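Local coordinates for fibrillarin-like rRNA/tRNA 2'-O-methyltransferase (Aeropyrum pernix, PDB 4DF3), which probably transfers methyl groups from S-adenosylmethionine to ribose 2'-hydroxyls of rRNA and tRNA, at sites selected by a guide RNA in a box C/D particle, at residues S60-A65 / Y177-I182; R199-L204 / A225-V230; R53-Y58 / A64-G69; D79-L84 / S93-I98. The protein carries 2 engineered substitutions. One frame throughout, in Å; residues are numbered along the deposited sequence.

Contact 1. Residues S60-A65 / Y177-I182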
loop_
_atom_site.group_PDB
_atom_site.type_symbol
_atom_site.label_atom_id
_atom_site.label_comp_id
_atom_site.label_asym_id
_atom_site.label_seq_id
_atom_site.Cartn_x
_atom_site.Cartn_y
_atom_site.Cartn_z
ATOM N N SER A 60 -4.517 6.859 3.538
ATOM C CA SER A 60 -3.763 5.772 2.859
ATOM C C SER A 60 -3.968 5.778 1.390
ATOM O O SER A 60 -5.140 5.560 0.879
ATOM C CB SER A 60 -4.211 4.402 3.440
ATOM O OG SER A 60 -3.667 3.295 2.669
ATOM N N LYS A 61 -2.847 5.931 0.669
ATOM C CA LYS A 61 -3.003 6.045 -0.791
ATOM C C LYS A 61 -3.546 4.802 -1.496
ATOM O O LYS A 61 -4.263 4.900 -2.553
ATOM C CB LYS A 61 -1.676 6.479 -1.408
ATOM C CG LYS A 61 -1.294 7.959 -1.094
ATOM C CD LYS A 61 0.037 8.256 -1.806
ATOM C CE LYS A 61 0.832 9.454 -1.247
ATOM N NZ LYS A 61 1.529 9.116 0.034
ATOM N N LEU A 62 -3.258 3.624 -0.920
ATOM C CA LEU A 62 -3.800 2.395 -1.556
ATOM C C LEU A 62 -5.290 2.267 -1.431
ATOM O O LEU A 62 -5.989 1.842 -2.375
ATOM C CB LEU A 62 -3.130 1.131 -0.933
ATOM C CG LEU A 62 -3.580 -0.278 -1.441
ATOM C CD1 LEU A 62 -3.542 -0.245 -2.984
ATOM C CD2 LEU A 62 -2.656 -1.354 -0.773
ATOM N N ALA A 63 -5.848 2.625 -0.262
ATOM C CA ALA A 63 -7.296 2.630 -0.076
ATOM C C ALA A 63 -7.865 3.681 -1.034
ATOM O O ALA A 63 -8.880 3.425 -1.675
ATOM C CB ALA A 63 -7.637 3.086 1.381
ATOM N N ALA A 64 -7.221 4.870 -1.112
ATOM C CA ALA A 64 -7.668 5.869 -2.132
ATOM C C ALA A 64 -7.706 5.311 -3.557
ATOM O O ALA A 64 -8.706 5.519 -4.339
ATOM C CB ALA A 64 -6.812 7.167 -2.037
ATOM N N ALA A 65 -6.693 4.513 -3.909
ATOM C CA ALA A 65 -6.642 4.007 -5.279
ATOM C C ALA A 65 -7.814 3.058 -5.543
ATOM O O ALA A 65 -8.413 3.084 -6.658
ATOM C CB ALA A 65 -5.330 3.346 -5.587
ATOM N N TYR A 177 3.431 -7.883 -8.907
ATOM C CA TYR A 177 2.833 -6.576 -9.141
ATOM C C TYR A 177 3.678 -5.442 -8.577
ATOM O O TYR A 177 4.436 -5.619 -7.627
ATOM C CB TYR A 177 1.460 -6.539 -8.495
ATOM C CG TYR A 177 1.350 -6.887 -7.015
ATOM C CD1 TYR A 177 1.488 -5.896 -6.026
ATOM C CD2 TYR A 177 1.132 -8.266 -6.584
ATOM C CE1 TYR A 177 1.357 -6.182 -4.681
ATOM C CE2 TYR A 177 1.010 -8.561 -5.207
ATOM C CZ TYR A 177 1.150 -7.522 -4.264
ATOM O OH TYR A 177 1.004 -7.794 -2.910
ATOM N N MET A 178 3.523 -4.262 -9.155
ATOM C CA MET A 178 4.252 -3.079 -8.685
ATOM C C MET A 178 3.238 -1.979 -8.580
ATOM O O MET A 178 2.511 -1.674 -9.568
ATOM C CB MET A 178 5.317 -2.693 -9.770
ATOM C CG MET A 178 6.377 -1.631 -9.356
ATOM S SD MET A 178 5.649 -0.006 -9.120
ATOM C CE MET A 178 5.095 0.329 -10.743
ATOM N N LEU A 179 3.076 -1.438 -7.370
ATOM C CA LEU A 179 2.201 -0.294 -7.168
ATOM C C LEU A 179 3.101 0.842 -6.743
ATOM O O LEU A 179 3.906 0.721 -5.802
ATOM C CB LEU A 179 1.207 -0.591 -6.045
ATOM C CG LEU A 179 0.104 -1.604 -6.422
ATOM C CD1 LEU A 179 -0.513 -2.171 -5.088
ATOM C CD2 LEU A 179 -0.996 -0.912 -7.300
ATOM N N MET A 180 2.967 1.948 -7.452
ATOM C CA MET A 180 3.850 3.151 -7.202
ATOM C C MET A 180 2.979 4.441 -7.064
ATOM O O MET A 180 2.187 4.766 -7.950
ATOM C CB MET A 180 4.946 3.359 -8.279
ATOM C CG MET A 180 5.944 4.450 -7.818
ATOM S SD MET A 180 7.228 4.663 -9.092
ATOM C CE MET A 180 6.536 5.789 -10.264
ATOM N N ALA A 181 3.039 5.077 -5.906
ATOM C CA ALA A 181 2.444 6.411 -5.754
ATOM C C ALA A 181 3.369 7.440 -6.408
ATOM O O ALA A 181 4.536 7.581 -6.030
ATOM C CB ALA A 181 2.297 6.738 -4.265
ATOM N N ILE A 182 2.828 8.200 -7.349
ATOM C CA ILE A 182 3.582 9.186 -8.106
ATOM C C ILE A 182 2.941 10.587 -7.917
ATOM O O ILE A 182 1.704 10.696 -7.923
ATOM C CB ILE A 182 3.592 8.791 -9.640
ATOM C CG1 ILE A 182 4.516 9.731 -10.423
ATOM C CG2 ILE A 182 2.230 8.717 -10.259
ATOM C CD1 ILE A 182 4.718 9.230 -11.911
#
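Lys61 lays the middle of its side chain over the methyl of Ala181, with CD 3.7 Å from Ala181 CB. Only the hydrocarbon part is used here. The chain runs extended as far as CE, and its one bend, at chi4 (76°), comes beyond the touching carbon and leaves NZ to a salt bridge with Asp154, a residue that binds S-adenosylmethionine. Lys61 itself belongs to the cofactor pocket. One residue further along helix 61-67, Leu62 meets Leu179 through single methyls, Leu62 CD1 to Leu179 CD1 at 4.2 Å, and the two side chains cross at about a right angle. Leu62 gets there because its CG stands anti to the backbone N (chi1 179°), which swings the branch across to the strand. Ser60 stands at the N-cap position of the helix, and its OG is hydrogen-bonded to Thr91 OG1. The contact therefore sets the first turn of helix 61-67 against strand 176-183, an interior strand of the Rossmann-like sheet, flanked by strands 148-153 and 224-229. Chemically, the junction is purely apolar, which is consistent with a division of labour in Lys61, its stem packing on the strand and its amino group turned to Asp154 beside the cofactor.

Contact 2. Residues R199-L204 / A225-V230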
loop_
_atom_site.group_PDB
_atom_site.type_symbol
_atom_site.label_atom_id
_atom_site.label_comp_id
_atom_site.label_asym_id
_atom_site.label_seq_id
_atom_site.Cartn_x
_atom_site.Cartn_y
_atom_site.Cartn_z
ATOM N N ARG A 199 8.380 10.647 -17.991
ATOM C CA ARG A 199 9.699 10.072 -17.851
ATOM C C ARG A 199 9.704 8.981 -16.779
ATOM O O ARG A 199 10.320 7.934 -16.975
ATOM C CB ARG A 199 10.678 11.179 -17.519
ATOM C CG ARG A 199 12.146 10.786 -17.427
ATOM C CD ARG A 199 13.002 11.700 -18.321
ATOM N NE ARG A 199 12.742 13.109 -18.017
ATOM C CZ ARG A 199 12.664 14.092 -18.916
ATOM N NH1 ARG A 199 12.789 13.860 -20.213
ATOM N NH2 ARG A 199 12.428 15.327 -18.502
ATOM N N GLU A 200 9.006 9.206 -15.657
ATOM C CA GLU A 200 8.805 8.107 -14.662
ATOM C C GLU A 200 8.198 6.919 -15.336
ATOM O O GLU A 200 8.626 5.806 -15.136
ATOM C CB GLU A 200 7.924 8.547 -13.478
ATOM C CG GLU A 200 8.615 9.551 -12.647
ATOM C CD GLU A 200 9.880 8.968 -11.930
ATOM O OE1 GLU A 200 9.705 8.272 -10.929
ATOM O OE2 GLU A 200 11.011 9.218 -12.382
ATOM N N ILE A 201 7.147 7.134 -16.127
ATOM C CA ILE A 201 6.460 5.968 -16.712
ATOM C C ILE A 201 7.394 5.264 -17.683
ATOM O O ILE A 201 7.372 4.043 -17.793
ATOM C CB ILE A 201 5.163 6.393 -17.461
ATOM C CG1 ILE A 201 4.201 7.131 -16.513
ATOM C CG2 ILE A 201 4.511 5.197 -18.269
ATOM C CD1 ILE A 201 3.385 6.235 -15.602
ATOM N N LYS A 202 8.193 6.043 -18.434
ATOM C CA LYS A 202 9.062 5.430 -19.425
ATOM C C LYS A 202 10.150 4.602 -18.723
ATOM O O LYS A 202 10.532 3.546 -19.175
ATOM C CB LYS A 202 9.703 6.507 -20.322
ATOM C CG LYS A 202 10.651 5.929 -21.407
ATOM C CD LYS A 202 10.869 7.034 -22.519
ATOM C CE LYS A 202 11.738 6.611 -23.714
ATOM N NZ LYS A 202 13.091 6.176 -23.308
ATOM N N THR A 203 10.614 5.107 -17.591
ATOM C CA THR A 203 11.630 4.396 -16.775
ATOM C C THR A 203 11.077 3.043 -16.342
ATOM O O THR A 203 11.767 2.029 -16.407
ATOM C CB THR A 203 12.053 5.307 -15.600
ATOM O OG1 THR A 203 12.643 6.497 -16.138
ATOM C CG2 THR A 203 13.066 4.646 -14.686
ATOM N N LEU A 204 9.789 3.004 -15.956
ATOM C CA LEU A 204 9.194 1.757 -15.548
ATOM C C LEU A 204 9.142 0.818 -16.752
ATOM O O LEU A 204 9.493 -0.343 -16.644
ATOM C CB LEU A 204 7.761 1.976 -14.961
ATOM C CG LEU A 204 7.792 2.788 -13.662
ATOM C CD1 LEU A 204 6.336 3.104 -13.177
ATOM C CD2 LEU A 204 8.507 1.998 -12.525
ATOM N N ALA A 225 -1.100 10.062 -8.040
ATOM C CA ALA A 225 -1.840 9.006 -8.696
ATOM C C ALA A 225 -1.204 7.719 -8.204
ATOM O O ALA A 225 -0.057 7.713 -7.737
ATOM C CB ALA A 225 -1.635 9.146 -10.250
ATOM N N MET A 226 -1.893 6.622 -8.379
ATOM C CA MET A 226 -1.329 5.278 -8.178
ATOM C C MET A 226 -1.107 4.548 -9.493
ATOM O O MET A 226 -2.072 4.369 -10.273
ATOM C CB MET A 226 -2.295 4.527 -7.253
ATOM C CG MET A 226 -1.791 3.032 -6.875
ATOM S SD MET A 226 -0.326 3.201 -5.809
ATOM C CE MET A 226 -1.186 3.635 -4.260
ATOM N N ILE A 227 0.157 4.179 -9.753
ATOM C CA ILE A 227 0.480 3.465 -10.991
ATOM C C ILE A 227 0.507 1.980 -10.618
ATOM O O ILE A 227 1.091 1.626 -9.597
ATOM C CB ILE A 227 1.876 3.850 -11.485
ATOM C CG1 ILE A 227 1.856 5.298 -11.984
ATOM C CG2 ILE A 227 2.301 2.898 -12.677
ATOM C CD1 ILE A 227 3.251 5.857 -12.127
ATOM N N TYR A 228 -0.128 1.142 -11.448
ATOM C CA TYR A 228 -0.155 -0.299 -11.215
ATOM C C TYR A 228 0.449 -1.002 -12.443
ATOM O O TYR A 228 -0.010 -0.788 -13.585
ATOM C CB TYR A 228 -1.633 -0.736 -10.967
ATOM C CG TYR A 228 -1.879 -2.182 -10.965
ATOM C CD1 TYR A 228 -0.953 -3.080 -10.433
ATOM C CD2 TYR A 228 -3.109 -2.685 -11.432
ATOM C CE1 TYR A 228 -1.196 -4.439 -10.374
ATOM C CE2 TYR A 228 -3.378 -4.060 -11.396
ATOM C CZ TYR A 228 -2.410 -4.949 -10.881
ATOM O OH TYR A 228 -2.677 -6.319 -10.817
ATOM N N ALA A 229 1.514 -1.775 -12.237
ATOM C CA ALA A 229 2.205 -2.409 -13.364
ATOM C C ALA A 229 2.543 -3.879 -13.002
ATOM O O ALA A 229 2.540 -4.263 -11.809
ATOM C CB ALA A 229 3.392 -1.654 -13.758
ATOM N N VAL A 230 2.730 -4.716 -14.023
ATOM C CA VAL A 230 3.065 -6.172 -13.832
ATOM C C VAL A 230 4.146 -6.534 -14.889
ATOM O O VAL A 230 4.345 -5.695 -15.822
ATOM C CB VAL A 230 1.845 -7.115 -13.998
ATOM C CG1 VAL A 230 0.737 -6.789 -13.025
ATOM C CG2 VAL A 230 1.306 -7.028 -15.450
#
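Ile227 is the residue on which helix 195-206 packs against the antiparallel strand 224-229 of the Rossmann-like sheet, and the contact between them is entirely apolar. Ile201 and Leu204, one turn apart on the helix, each bring a CD1 methyl to a different branch of Ile227. Ile201 and Ile227 cross obliquely, and Ile201 CD1 lies 3.5 Å from Ile227 CD1, tighter than usual for two methyls. Leu204 instead meets Ile227 tip to tip, with Leu204 CD1 4.1 Å from Ile227 CG2. The first torsion of Ile227 (chi1 -70°) splits its branches between these neighbours, CG1 lying beside the backbone N and CG2 beside the carbonyl carbon. Leu204 also touches Ala161 and Val164 of helix 160-171, so the two helices cover this face of the sheet together.

The polar bonds stay inside the helix or lead elsewhere: Glu200 OE1 accepts from the backbone N of Ala161. Arg199 O takes two donors from opposite faces of its plane, Thr203 N and, at 2.9 Å, Thr203 OG1.

Contact 3. Residues R53-Y58 / A64-G69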
loop_
_atom_site.group_PDB
_atom_site.type_symbol
_atom_site.label_atom_id
_atom_site.label_comp_id
_atom_site.label_asym_id
_atom_site.label_seq_id
_atom_site.Cartn_x
_atom_site.Cartn_y
_atom_site.Cartn_z
ATOM N N ARG A 53 -10.915 -2.785 11.082
ATOM C CA ARG A 53 -10.220 -1.543 11.241
ATOM C C ARG A 53 -10.614 -0.708 10.002
ATOM O O ARG A 53 -10.337 -1.125 8.881
ATOM C CB ARG A 53 -8.697 -1.756 11.189
ATOM C CG ARG A 53 -8.043 -2.596 12.323
ATOM C CD ARG A 53 -6.542 -2.824 12.013
ATOM N NE ARG A 53 -5.864 -1.608 11.857
ATOM C CZ ARG A 53 -5.063 -1.281 10.852
ATOM N NH1 ARG A 53 -4.738 -2.135 9.871
ATOM N NH2 ARG A 53 -4.503 -0.114 10.919
ATOM N N GLU A 54 -11.208 0.462 10.214
ATOM C CA GLU A 54 -11.472 1.343 9.090
ATOM C C GLU A 54 -10.172 1.651 8.289
ATOM O O GLU A 54 -9.155 1.951 8.868
ATOM C CB GLU A 54 -12.134 2.647 9.557
ATOM C CG GLU A 54 -12.482 3.556 8.428
ATOM C CD GLU A 54 -13.099 4.880 8.971
ATOM O OE1 GLU A 54 -12.429 5.614 9.676
ATOM O OE2 GLU A 54 -14.292 5.122 8.779
ATOM N N TRP A 55 -10.253 1.536 6.968
ATOM C CA TRP A 55 -9.171 1.834 6.109
ATOM C C TRP A 55 -9.482 3.206 5.463
ATOM O O TRP A 55 -10.139 3.288 4.423
ATOM C CB TRP A 55 -9.004 0.750 5.063
ATOM C CG TRP A 55 -7.676 0.812 4.292
ATOM C CD1 TRP A 55 -6.659 1.683 4.488
ATOM C CD2 TRP A 55 -7.243 -0.106 3.292
ATOM N NE1 TRP A 55 -5.606 1.388 3.616
ATOM C CE2 TRP A 55 -5.955 0.303 2.870
ATOM C CE3 TRP A 55 -7.834 -1.251 2.711
ATOM C CZ2 TRP A 55 -5.230 -0.368 1.906
ATOM C CZ3 TRP A 55 -7.118 -1.929 1.703
ATOM C CH2 TRP A 55 -5.824 -1.465 1.295
ATOM N N ASN A 56 -8.937 4.257 6.059
ATOM C CA ASN A 56 -9.388 5.620 5.681
ATOM C C ASN A 56 -8.597 6.070 4.447
ATOM O O ASN A 56 -7.384 6.206 4.524
ATOM C CB ASN A 56 -8.996 6.542 6.844
ATOM C CG ASN A 56 -9.425 7.997 6.620
ATOM O OD1 ASN A 56 -9.994 8.361 5.563
ATOM N ND2 ASN A 56 -9.207 8.831 7.647
ATOM N N ALA A 57 -9.256 6.246 3.295
ATOM C CA ALA A 57 -8.586 6.569 2.093
ATOM C C ALA A 57 -7.943 7.963 2.136
ATOM O O ALA A 57 -7.091 8.289 1.299
ATOM C CB ALA A 57 -9.597 6.475 0.916
ATOM N N TYR A 58 -8.359 8.811 3.097
ATOM C CA TYR A 58 -7.710 10.105 3.250
ATOM C C TYR A 58 -6.413 10.006 3.981
ATOM O O TYR A 58 -5.700 11.004 4.004
ATOM C CB TYR A 58 -8.592 11.154 4.015
ATOM C CG TYR A 58 -9.768 11.611 3.160
ATOM C CD1 TYR A 58 -9.593 12.617 2.200
ATOM C CD2 TYR A 58 -11.047 11.035 3.309
ATOM C CE1 TYR A 58 -10.649 13.122 1.379
ATOM C CE2 TYR A 58 -12.135 11.489 2.463
ATOM C CZ TYR A 58 -11.929 12.562 1.515
ATOM O OH TYR A 58 -12.966 13.020 0.678
ATOM N N ALA A 64 -7.221 4.870 -1.112
ATOM C CA ALA A 64 -7.668 5.869 -2.132
ATOM C C ALA A 64 -7.706 5.311 -3.557
ATOM O O ALA A 64 -8.706 5.519 -4.339
ATOM C CB ALA A 64 -6.812 7.167 -2.037
ATOM N N ALA A 65 -6.693 4.513 -3.909
ATOM C CA ALA A 65 -6.642 4.007 -5.279
ATOM C C ALA A 65 -7.814 3.058 -5.543
ATOM O O ALA A 65 -8.413 3.084 -6.658
ATOM C CB ALA A 65 -5.330 3.346 -5.587
ATOM N N LEU A 66 -8.182 2.260 -4.527
ATOM C CA LEU A 66 -9.326 1.315 -4.717
ATOM C C LEU A 66 -10.623 2.104 -4.899
ATOM O O LEU A 66 -11.392 1.819 -5.809
ATOM C CB LEU A 66 -9.483 0.374 -3.491
ATOM C CG LEU A 66 -8.286 -0.584 -3.342
ATOM C CD1 LEU A 66 -8.447 -1.395 -1.993
ATOM C CD2 LEU A 66 -8.247 -1.600 -4.477
ATOM N N LEU A 67 -10.799 3.113 -4.066
ATOM C CA LEU A 67 -12.057 3.886 -4.079
ATOM C C LEU A 67 -12.141 4.770 -5.340
ATOM O O LEU A 67 -13.243 5.174 -5.734
ATOM C CB LEU A 67 -12.217 4.728 -2.815
ATOM C CG LEU A 67 -12.401 3.954 -1.496
ATOM C CD1 LEU A 67 -12.697 4.861 -0.342
ATOM C CD2 LEU A 67 -13.448 2.893 -1.667
ATOM N N LYS A 68 -10.978 5.057 -5.964
ATOM C CA LYS A 68 -10.937 5.768 -7.236
ATOM C C LYS A 68 -11.004 4.829 -8.479
ATOM O O LYS A 68 -10.791 5.246 -9.626
ATOM C CB LYS A 68 -9.677 6.671 -7.273
ATOM C CG LYS A 68 -9.786 7.893 -6.286
ATOM C CD LYS A 68 -11.068 8.707 -6.362
ATOM C CE LYS A 68 -11.321 9.254 -7.786
ATOM N NZ LYS A 68 -10.151 10.107 -8.255
ATOM N N GLY A 69 -11.140 3.541 -8.255
ATOM C CA GLY A 69 -11.430 2.594 -9.365
ATOM C C GLY A 69 -10.226 1.809 -9.859
ATOM O O GLY A 69 -10.241 1.237 -10.956
#
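The connection from the five-stranded N-terminal sheet into the methyltransferase domain doubles back on helix 61-67, and Ala57 is where loop and helix close up. Its CB sits 3.5 Å from Ala64 N and 3.7 Å from Leu67 CD1, so the small methyl fits against the helix backbone and beside a leucine methyl. Ala64 returns the contact with its own CB, 3.5 Å from Ala57 O. Trp55 adds the outer corner of its indole: CZ3 is 4.0 Å from Leu66 CD1, and the two side chains cross at about a right angle. With its CG anti to the backbone N (chi1 -167°), the indole leaves the loop toward the helix, and it also stacks with the ring of His94 in helix 90-99. Asn56 closes an Asx turn across Ala57, its OD1 accepting from Tyr58 N at 3.0 Å from above the carbonyl plane. The pairing is thus a loop folded by an Asx turn and packed through apolar side chains on a short helix, which Gly69, with its positive phi, ends in a Schellman motif.

Contact 4. Residues D79-L84 / S93-I98. With SAM (S-adenosylmethionine), chain C.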
loop_
_atom_site.group_PDB
_atom_site.type_symbol
_atom_site.label_atom_id
_atom_site.label_comp_id
_atom_site.label_asym_id
_atom_site.label_seq_id
_atom_site.Cartn_x
_atom_site.Cartn_y
_atom_site.Cartn_z
ATOM N N ASP A 79 0.837 -13.104 0.594
ATOM C CA ASP A 79 1.827 -12.427 -0.203
ATOM C C ASP A 79 3.044 -12.011 0.668
ATOM O O ASP A 79 2.895 -11.629 1.817
ATOM C CB ASP A 79 1.270 -11.123 -0.790
ATOM C CG ASP A 79 0.513 -11.321 -2.080
ATOM O OD1 ASP A 79 0.441 -12.453 -2.559
ATOM O OD2 ASP A 79 -0.030 -10.302 -2.608
ATOM N N ARG A 80 4.194 -12.026 0.024
ATOM C CA ARG A 80 5.385 -11.385 0.520
ATOM C C ARG A 80 5.513 -10.098 -0.315
ATOM O O ARG A 80 5.452 -10.162 -1.580
ATOM C CB ARG A 80 6.570 -12.290 0.186
ATOM C CG ARG A 80 6.460 -13.710 0.769
ATOM C CD ARG A 80 6.347 -13.716 2.231
ATOM N NE ARG A 80 5.883 -15.007 2.771
ATOM C CZ ARG A 80 6.668 -15.933 3.343
ATOM N NH1 ARG A 80 7.993 -15.744 3.467
ATOM N NH2 ARG A 80 6.118 -17.060 3.802
ATOM N N ILE A 81 5.682 -8.956 0.366
ATOM C CA ILE A 81 5.613 -7.632 -0.260
ATOM C C ILE A 81 6.839 -6.824 0.129
ATOM O O ILE A 81 7.202 -6.733 1.328
ATOM C CB ILE A 81 4.343 -6.866 0.234
ATOM C CG1 ILE A 81 3.060 -7.558 -0.273
ATOM C CG2 ILE A 81 4.320 -5.432 -0.291
ATOM C CD1 ILE A 81 1.828 -7.039 0.430
ATOM N N LEU A 82 7.486 -6.223 -0.867
ATOM C CA LEU A 82 8.550 -5.305 -0.552
ATOM C C LEU A 82 7.910 -3.905 -0.582
ATOM O O LEU A 82 7.413 -3.447 -1.608
ATOM C CB LEU A 82 9.666 -5.371 -1.598
ATOM C CG LEU A 82 10.769 -4.283 -1.505
ATOM C CD1 LEU A 82 11.402 -4.329 -0.103
ATOM C CD2 LEU A 82 11.855 -4.599 -2.604
ATOM N N TYR A 83 7.986 -3.225 0.548
ATOM C CA TYR A 83 7.337 -1.909 0.695
ATOM C C TYR A 83 8.402 -0.821 0.882
ATOM O O TYR A 83 9.081 -0.797 1.936
ATOM C CB TYR A 83 6.408 -1.963 1.903
ATOM C CG TYR A 83 5.420 -0.800 2.013
ATOM C CD1 TYR A 83 4.127 -1.034 2.401
ATOM C CD2 TYR A 83 5.818 0.528 1.797
ATOM C CE1 TYR A 83 3.257 0.028 2.611
ATOM C CE2 TYR A 83 4.916 1.628 1.942
ATOM C CZ TYR A 83 3.656 1.345 2.378
ATOM O OH TYR A 83 2.757 2.366 2.575
ATOM N N LEU A 84 8.547 0.019 -0.148
ATOM C CA LEU A 84 9.570 1.064 -0.155
ATOM C C LEU A 84 8.925 2.314 0.405
ATOM O O LEU A 84 7.963 2.845 -0.197
ATOM C CB LEU A 84 10.175 1.301 -1.541
ATOM C CG LEU A 84 10.849 0.076 -2.219
ATOM C CD1 LEU A 84 11.447 0.481 -3.553
ATOM C CD2 LEU A 84 11.842 -0.643 -1.333
ATOM N N SER A 93 -0.130 -1.452 7.633
ATOM C CA SER A 93 -0.889 -2.214 8.634
ATOM C C SER A 93 -2.089 -2.894 7.964
ATOM O O SER A 93 -2.492 -4.007 8.330
ATOM C CB SER A 93 -1.393 -1.311 9.808
ATOM O OG SER A 93 -2.315 -0.306 9.360
ATOM N N HIS A 94 -2.717 -2.190 7.030
ATOM C CA HIS A 94 -3.784 -2.825 6.276
ATOM C C HIS A 94 -3.292 -3.921 5.338
ATOM O O HIS A 94 -4.018 -4.964 5.185
ATOM C CB HIS A 94 -4.636 -1.758 5.519
ATOM C CG HIS A 94 -5.348 -0.823 6.462
ATOM N ND1 HIS A 94 -6.532 -1.138 7.107
ATOM C CD2 HIS A 94 -5.003 0.415 6.876
ATOM C CE1 HIS A 94 -6.864 -0.132 7.907
ATOM N NE2 HIS A 94 -5.964 0.831 7.763
ATOM N N MET A 95 -2.127 -3.751 4.736
ATOM C CA MET A 95 -1.558 -4.868 3.932
ATOM C C MET A 95 -1.360 -6.071 4.873
ATOM O O MET A 95 -1.707 -7.209 4.521
ATOM C CB MET A 95 -0.234 -4.500 3.304
ATOM C CG MET A 95 -0.400 -3.514 2.235
ATOM S SD MET A 95 1.270 -3.047 1.743
ATOM C CE MET A 95 1.083 -2.041 0.278
ATOM N N SER A 96 -0.854 -5.806 6.081
ATOM C CA SER A 96 -0.598 -6.865 7.089
ATOM C C SER A 96 -1.915 -7.589 7.431
ATOM O O SER A 96 -1.928 -8.838 7.447
ATOM C CB SER A 96 0.086 -6.259 8.356
ATOM O OG SER A 96 -0.078 -7.090 9.487
ATOM N N ASP A 97 -3.024 -6.823 7.624
ATOM C CA ASP A 97 -4.319 -7.485 7.804
ATOM C C ASP A 97 -4.679 -8.470 6.658
ATOM O O ASP A 97 -5.155 -9.561 6.920
ATOM C CB ASP A 97 -5.454 -6.467 7.966
ATOM C CG ASP A 97 -5.396 -5.720 9.289
ATOM O OD1 ASP A 97 -4.764 -6.206 10.282
ATOM O OD2 ASP A 97 -6.038 -4.628 9.374
ATOM N N ILE A 98 -4.538 -8.010 5.409
ATOM C CA ILE A 98 -4.977 -8.785 4.223
ATOM C C ILE A 98 -4.131 -10.000 4.013
ATOM O O ILE A 98 -4.651 -11.109 3.803
ATOM C CB ILE A 98 -4.957 -7.866 2.968
ATOM C CG1 ILE A 98 -6.047 -6.789 3.187
ATOM C CG2 ILE A 98 -5.281 -8.609 1.669
ATOM C CD1 ILE A 98 -5.848 -5.592 2.217
HETATM N N SAM C . 3.659 4.690 2.466
HETATM C CA SAM C . 3.307 5.435 3.710
HETATM C C SAM C . 1.816 5.198 3.964
HETATM O O SAM C . 1.022 5.036 3.013
HETATM O OXT SAM C . 1.399 5.163 5.117
HETATM C CB SAM C . 3.564 6.977 3.585
HETATM C CG SAM C . 4.997 7.118 3.101
HETATM S SD SAM C . 5.777 8.734 3.374
HETATM C CE SAM C . 4.921 9.476 1.961
HETATM C "C5'" SAM C . 7.423 8.469 2.616
HETATM C "C4'" SAM C . 8.437 7.818 3.561
HETATM O "O4'" SAM C . 9.576 7.300 2.877
HETATM C "C3'" SAM C . 9.028 8.705 4.648
HETATM O "O3'" SAM C . 8.706 8.051 5.880
HETATM C "C2'" SAM C . 10.524 8.861 4.332
HETATM O "O2'" SAM C . 11.319 8.903 5.495
HETATM C "C1'" SAM C . 10.818 7.594 3.541
HETATM N N9 SAM C . 11.837 7.739 2.482
HETATM C C8 SAM C . 12.108 8.808 1.619
HETATM N N7 SAM C . 13.173 8.446 0.803
HETATM C C5 SAM C . 13.570 7.209 1.133
HETATM C C6 SAM C . 14.556 6.381 0.620
HETATM N N6 SAM C . 15.423 6.735 -0.406
HETATM N N1 SAM C . 14.584 5.145 1.250
HETATM C C2 SAM C . 13.804 4.658 2.283
HETATM N N3 SAM C . 12.823 5.505 2.769
HETATM C C4 SAM C . 12.756 6.742 2.207
#
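Tyr83 OH accepts a hydrogen bond from the amino nitrogen of S-adenosylmethionine (SAM) at 2.5 Å, a very short distance whose exact value is doubtful. The tyrosine stands near the end of strand 80-84, the first strand of the beta-alpha-beta unit that continues through helix 90-99 to strand 104-109 in the Rossmann-like fold. SAM N lies at the edge of the ring, in its plane, 3.4 Å from Tyr83 CE2. The CD1-CE1 side belongs to Met95 of the helix, whose SD comes within 3.6 Å of Tyr83 CD1 and whose CE lies 3.8 Å from Tyr83 CE1. This is a Met-aromatic contact: the sulfur is 4.7 Å from the ring centroid and 70° off the ring normal, an oblique approach. Met95 reaches so far because its chain is extended beyond CG (chi2 173°, chi3 172°). The cofactor has further hydrogen bonds to Thr91 OG1 and Gly85 O, so Tyr83 is one of several holds on it. A phenylalanine here could keep the sulfur contact, but the amino nitrogen of SAM would probably lose an acceptor and be freer to shift. Two residues earlier on the strand, Ile81 completes the apolar patch, its CD1 lying 4.2 Å from Met95 SD.

Overall arrangement
All four contacts are largely buried; contact 3 alone includes an exposed touching residue, Leu67, while Lys61 and Ile201 are partly exposed. Contacts 1 and 3 share helix 61-67, one using its start against the seven-stranded sheet, the other its later turns against the incoming loop. Contacts 1, 2 and 4 all reach that sheet; in it, strands 176-183 and 224-229 are neighbours, joined by backbone bonds such as Ile227 N to Met180 O. The pairs meet through apolar side chains, joined in contact 4 by a Met-aromatic contact, yet contacts 1 and 4 border the S-adenosylmethionine pocket and carry polar ends into it, whereas contact 2 is plain helix-on-sheet core farther away. Arg53 ties contact 3 to contact 4 by a salt bridge with Asp97.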